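Local coordinates for Non-structural protein 11 (Prrsv 16244b, PDB 5EYI) that probably cleaves the 5'-polyuridine tracts of viral RNA as a uridylate-specific endoribonuclease, which would keep host double-stranded RNA sensors from being activated, at residues A27-P30 / V31-P35; V53-L56 / R57-K61. The protein carries 1 engineered substitution. All coordinates share one frame; numbering follows the deposited sequence.

Contact 1: residues A27-P30 / V31-P35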
loop_
_atom_site.group_PDB
_atom_site.type_symbol
_atom_site.label_atom_id
_atom_site.label_comp_id
_atom_site.label_asym_id
_atom_site.label_seq_id
_atom_site.Cartn_x
_atom_site.Cartn_y
_atom_site.Cartn_z
ATOM N N ALA A 27 19.349 15.817 24.048
ATOM C CA ALA A 27 19.739 17.192 24.377
ATOM C C ALA A 27 19.787 17.354 25.891
ATOM O O ALA A 27 18.793 17.083 26.560
ATOM C CB ALA A 27 18.736 18.170 23.779
ATOM N N LYS A 28 20.938 17.761 26.430
ATOM C CA LYS A 28 21.086 17.878 27.885
ATOM C C LYS A 28 20.200 19.005 28.403
ATOM O O LYS A 28 20.141 20.071 27.795
ATOM C CB LYS A 28 22.546 18.114 28.309
ATOM C CG LYS A 28 22.745 18.080 29.830
ATOM C CD LYS A 28 24.215 17.997 30.226
ATOM C CE LYS A 28 24.411 18.172 31.729
ATOM N N LEU A 29 19.496 18.734 29.502
ATOM C CA LEU A 29 18.670 19.717 30.191
ATOM C C LEU A 29 19.141 19.801 31.648
ATOM O O LEU A 29 19.370 18.758 32.273
ATOM C CB LEU A 29 17.201 19.289 30.149
ATOM C CG LEU A 29 16.161 20.252 30.736
ATOM C CD1 LEU A 29 15.977 21.483 29.856
ATOM C CD2 LEU A 29 14.827 19.554 30.948
ATOM N N PRO A 30 19.278 21.028 32.201
ATOM C CA PRO A 30 19.519 21.146 33.643
ATOM C C PRO A 30 18.438 20.438 34.451
ATOM O O PRO A 30 17.247 20.585 34.158
ATOM C CB PRO A 30 19.470 22.658 33.891
ATOM C CG PRO A 30 19.871 23.256 32.593
ATOM C CD PRO A 30 19.308 22.344 31.538
ATOM N N VAL A 31 18.864 19.668 35.445
ATOM C CA VAL A 31 17.955 18.874 36.283
ATOM C C VAL A 31 16.869 19.726 36.967
ATOM O O VAL A 31 15.747 19.265 37.198
ATOM C CB VAL A 31 18.762 18.031 37.316
ATOM C CG1 VAL A 31 19.431 18.913 38.372
ATOM C CG2 VAL A 31 17.877 16.972 37.959
ATOM N N GLU A 32 17.213 20.978 37.258
ATOM C CA GLU A 32 16.271 21.947 37.834
ATOM C C GLU A 32 15.123 22.329 36.884
ATOM O O GLU A 32 14.069 22.759 37.355
ATOM C CB GLU A 32 16.981 23.210 38.393
ATOM C CG GLU A 32 18.254 23.689 37.686
ATOM C CD GLU A 32 19.510 22.923 38.116
ATOM O OE1 GLU A 32 20.126 22.252 37.253
ATOM O OE2 GLU A 32 19.865 22.957 39.319
ATOM N N LEU A 33 15.317 22.165 35.569
ATOM C CA LEU A 33 14.247 22.380 34.570
ATOM C C LEU A 33 13.453 21.130 34.196
ATOM O O LEU A 33 12.430 21.235 33.526
ATOM C CB LEU A 33 14.820 23.026 33.300
ATOM C CG LEU A 33 15.262 24.486 33.482
ATOM C CD1 LEU A 33 16.070 24.984 32.288
ATOM C CD2 LEU A 33 14.053 25.380 33.728
ATOM N N ALA A 34 13.889 19.956 34.643
ATOM C CA ALA A 34 13.206 18.699 34.307
ATOM C C ALA A 34 11.756 18.594 34.787
ATOM O O ALA A 34 10.971 17.878 34.171
ATOM C CB ALA A 34 14.017 17.502 34.798
ATOM N N PRO A 35 11.388 19.299 35.886
ATOM C CA PRO A 35 9.959 19.362 36.244
ATOM C C PRO A 35 9.065 20.119 35.252
ATOM O O PRO A 35 7.846 19.993 35.327
ATOM C CB PRO A 35 9.966 20.086 37.602
ATOM C CG PRO A 35 11.309 19.797 38.169
ATOM C CD PRO A 35 12.231 19.816 36.984
#
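Leu33 N donates to Pro30 O at 2.9 Å, the main polar link where the chain leaves strand 27-28 and starts to coil. The same oxygen takes a second, weak bond from Ala34 N, and Ala34 N also bonds to Val31 O at 3.2 Å. The chain runs through two overlapping type I-like beta turns, Pro30-Leu33 and Val31-Ala34, with helical backbone angles but no regular helix.

Among the apolar contacts, Leu29 spreads both methyls against the turn: with CG anti to the backbone N (chi1 -176°), Leu29 CD1 reaches Leu33 CB at 3.9 Å and Leu29 CD2 rests 3.8 Å from Ala34 CA. Leu29 and Leu33 cross at about a right angle. The Pro30 ring lies alongside Leu33, and Pro30 CG is 4.2 Å from Leu33 CD1.

Separately, the Glu32 chain bends at chi2 (-82°) and brings its carboxylate oxygen OE1 back to 3.4 Å from Pro30 CB, a van der Waals touch on the proline ring.

In this part of the N-terminal domain, Leu29 and Ala34 are buried against Val39 of strand 39-41. Leu29 also meets Phe19 of strand 19-20, the parallel partner of strand 27-28, and, from a loop, Trp37, while Trp48 packs on Val31, Ala34 and Pro35.

Contact 2: residues V53-L56 / R57-K61; sequences VASL and RPIHK
Ser55 OG donates a short hydrogen bond, 2.6 Å, to Arg57 O, two residues further along. The hydroxyl meets the carbonyl at a C=O...O angle of 146°, tilted 34° from its plane. What puts it there is chi1 of 60°, which sets OG between the backbone N and the carbonyl carbon of Ser55, facing the returning chain. Ile59 closes over the same serine, and Ile59 CG2 lies 3.7 Å from Ser55 OG.

Here strand 51-55 ends and the chain doubles back over its last residues on the way to strand 64-67, in the N-terminal domain of nsp11. Strand 51-55 runs parallel to 39-41 and antiparallel to 85-93, with Ser55 bonded through its backbone to Tyr88 and Val53 to Thr90.

The other limb of Ile59 extends along the strand: CG1 sits between the backbone N and the carbonyl carbon and the chain runs on extended, which lands Ile59 CD1 3.7 Å from Val53 CG1, the two side chains crossing obliquely. Ile59 N is in turn held by Ser63 OG. At the bend, the side chain of Leu56 touches Ser5 and comes within about 4 Å of a bound 2-(2-methoxyethoxy)ethanol, probably a crystallisation additive, whose pocket Leu56 helps to line.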
loop_
_atom_site.group_PDB
_atom_site.type_symbol
_atom_site.label_atom_id
_atom_site.label_comp_id
_atom_site.label_asym_id
_atom_site.label_seq_id
_atom_site.Cartn_x
_atom_site.Cartn_y
_atom_site.Cartn_z
ATOM N N VAL A 53 10.285 7.051 30.799
ATOM C CA VAL A 53 11.301 6.331 31.556
ATOM C C VAL A 53 11.701 5.091 30.773
ATOM O O VAL A 53 10.845 4.284 30.425
ATOM C CB VAL A 53 10.832 5.927 32.976
ATOM C CG1 VAL A 53 11.952 5.190 33.710
ATOM C CG2 VAL A 53 10.409 7.156 33.780
ATOM N N ALA A 54 12.999 4.968 30.499
ATOM C CA ALA A 54 13.592 3.773 29.906
ATOM C C ALA A 54 14.198 2.913 31.013
ATOM O O ALA A 54 15.036 3.385 31.788
ATOM C CB ALA A 54 14.675 4.170 28.926
ATOM N N SER A 55 13.789 1.657 31.091
ATOM C CA SER A 55 14.235 0.794 32.182
ATOM C C SER A 55 14.507 -0.605 31.690
ATOM O O SER A 55 13.900 -1.078 30.726
ATOM C CB SER A 55 13.180 0.748 33.289
ATOM O OG SER A 55 11.949 0.236 32.806
ATOM N N LEU A 56 15.403 -1.281 32.393
ATOM C CA LEU A 56 15.780 -2.634 32.036
ATOM C C LEU A 56 14.689 -3.632 32.403
ATOM O O LEU A 56 14.570 -4.685 31.776
ATOM C CB LEU A 56 17.098 -2.995 32.715
ATOM C CG LEU A 56 17.796 -4.226 32.171
ATOM C CD1 LEU A 56 18.039 -4.098 30.666
ATOM C CD2 LEU A 56 19.099 -4.396 32.924
ATOM N N ARG A 57 13.894 -3.285 33.412
ATOM C CA ARG A 57 12.800 -4.121 33.904
ATOM C C ARG A 57 11.529 -3.291 33.947
ATOM O O ARG A 57 11.608 -2.068 34.058
ATOM C CB ARG A 57 13.115 -4.605 35.323
ATOM C CG ARG A 57 14.449 -5.311 35.460
ATOM C CD ARG A 57 14.692 -5.720 36.905
ATOM N NE ARG A 57 13.857 -6.846 37.312
ATOM C CZ ARG A 57 13.884 -7.427 38.512
ATOM N NH1 ARG A 57 14.701 -6.997 39.472
ATOM N NH2 ARG A 57 13.072 -8.450 38.758
ATOM N N PRO A 58 10.356 -3.946 33.906
ATOM C CA PRO A 58 9.108 -3.170 33.942
ATOM C C PRO A 58 8.953 -2.423 35.261
ATOM O O PRO A 58 9.344 -2.950 36.300
ATOM C CB PRO A 58 7.996 -4.225 33.779
ATOM C CG PRO A 58 8.660 -5.546 33.613
ATOM C CD PRO A 58 10.120 -5.400 33.935
ATOM N N ILE A 59 8.427 -1.199 35.204
ATOM C CA ILE A 59 8.199 -0.380 36.406
ATOM C C ILE A 59 6.729 -0.077 36.686
ATOM O O ILE A 59 6.417 0.505 37.714
ATOM C CB ILE A 59 9.004 0.938 36.368
ATOM C CG1 ILE A 59 8.541 1.863 35.234
ATOM C CG2 ILE A 59 10.493 0.646 36.235
ATOM C CD1 ILE A 59 9.206 3.230 35.269
ATOM N N HIS A 60 5.838 -0.470 35.782
ATOM C CA HIS A 60 4.412 -0.161 35.885
ATOM C C HIS A 60 3.682 -1.139 34.978
ATOM O O HIS A 60 4.306 -1.735 34.102
ATOM C CB HIS A 60 4.155 1.278 35.421
ATOM C CG HIS A 60 2.830 1.840 35.848
ATOM N ND1 HIS A 60 1.672 1.672 35.120
ATOM C CD2 HIS A 60 2.491 2.600 36.915
ATOM C CE1 HIS A 60 0.673 2.282 35.728
ATOM N NE2 HIS A 60 1.145 2.858 36.818
ATOM N N LYS A 61 2.371 -1.292 35.172
ATOM C CA LYS A 61 1.525 -2.119 34.294
ATOM C C LYS A 61 1.528 -1.676 32.815
ATOM O O LYS A 61 1.269 -2.480 31.919
ATOM C CB LYS A 61 0.073 -2.130 34.830
ATOM C CG LYS A 61 -0.946 -2.970 34.044
ATOM C CD LYS A 61 -0.488 -4.416 33.811
ATOM C CE LYS A 61 -1.467 -5.218 32.955
ATOM N NZ LYS A 61 -2.577 -5.820 33.752
#

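Overall arrangement
From the N terminus, the chain first reaches contact 1, which curls the segment just after strand 27-28 into turns before it goes on to strand 39-41. It then passes through 39-41 and into strand 51-55, the parallel neighbour of 39-41, and contact 2 folds back the chain where that strand ends, ahead of strand 64-67. The two come in series, neither nesting nor crossing: their centres are 21 Å apart and their nearest atoms about 11 Å, so they do not meet. Contact 1 links the small two-stranded sheet of 19-20 and 27-28 to the edge of the mixed sheet; contact 2 ties the end of strand 51-55 to the loop leading to 64-67, and both strands pair with 85-93.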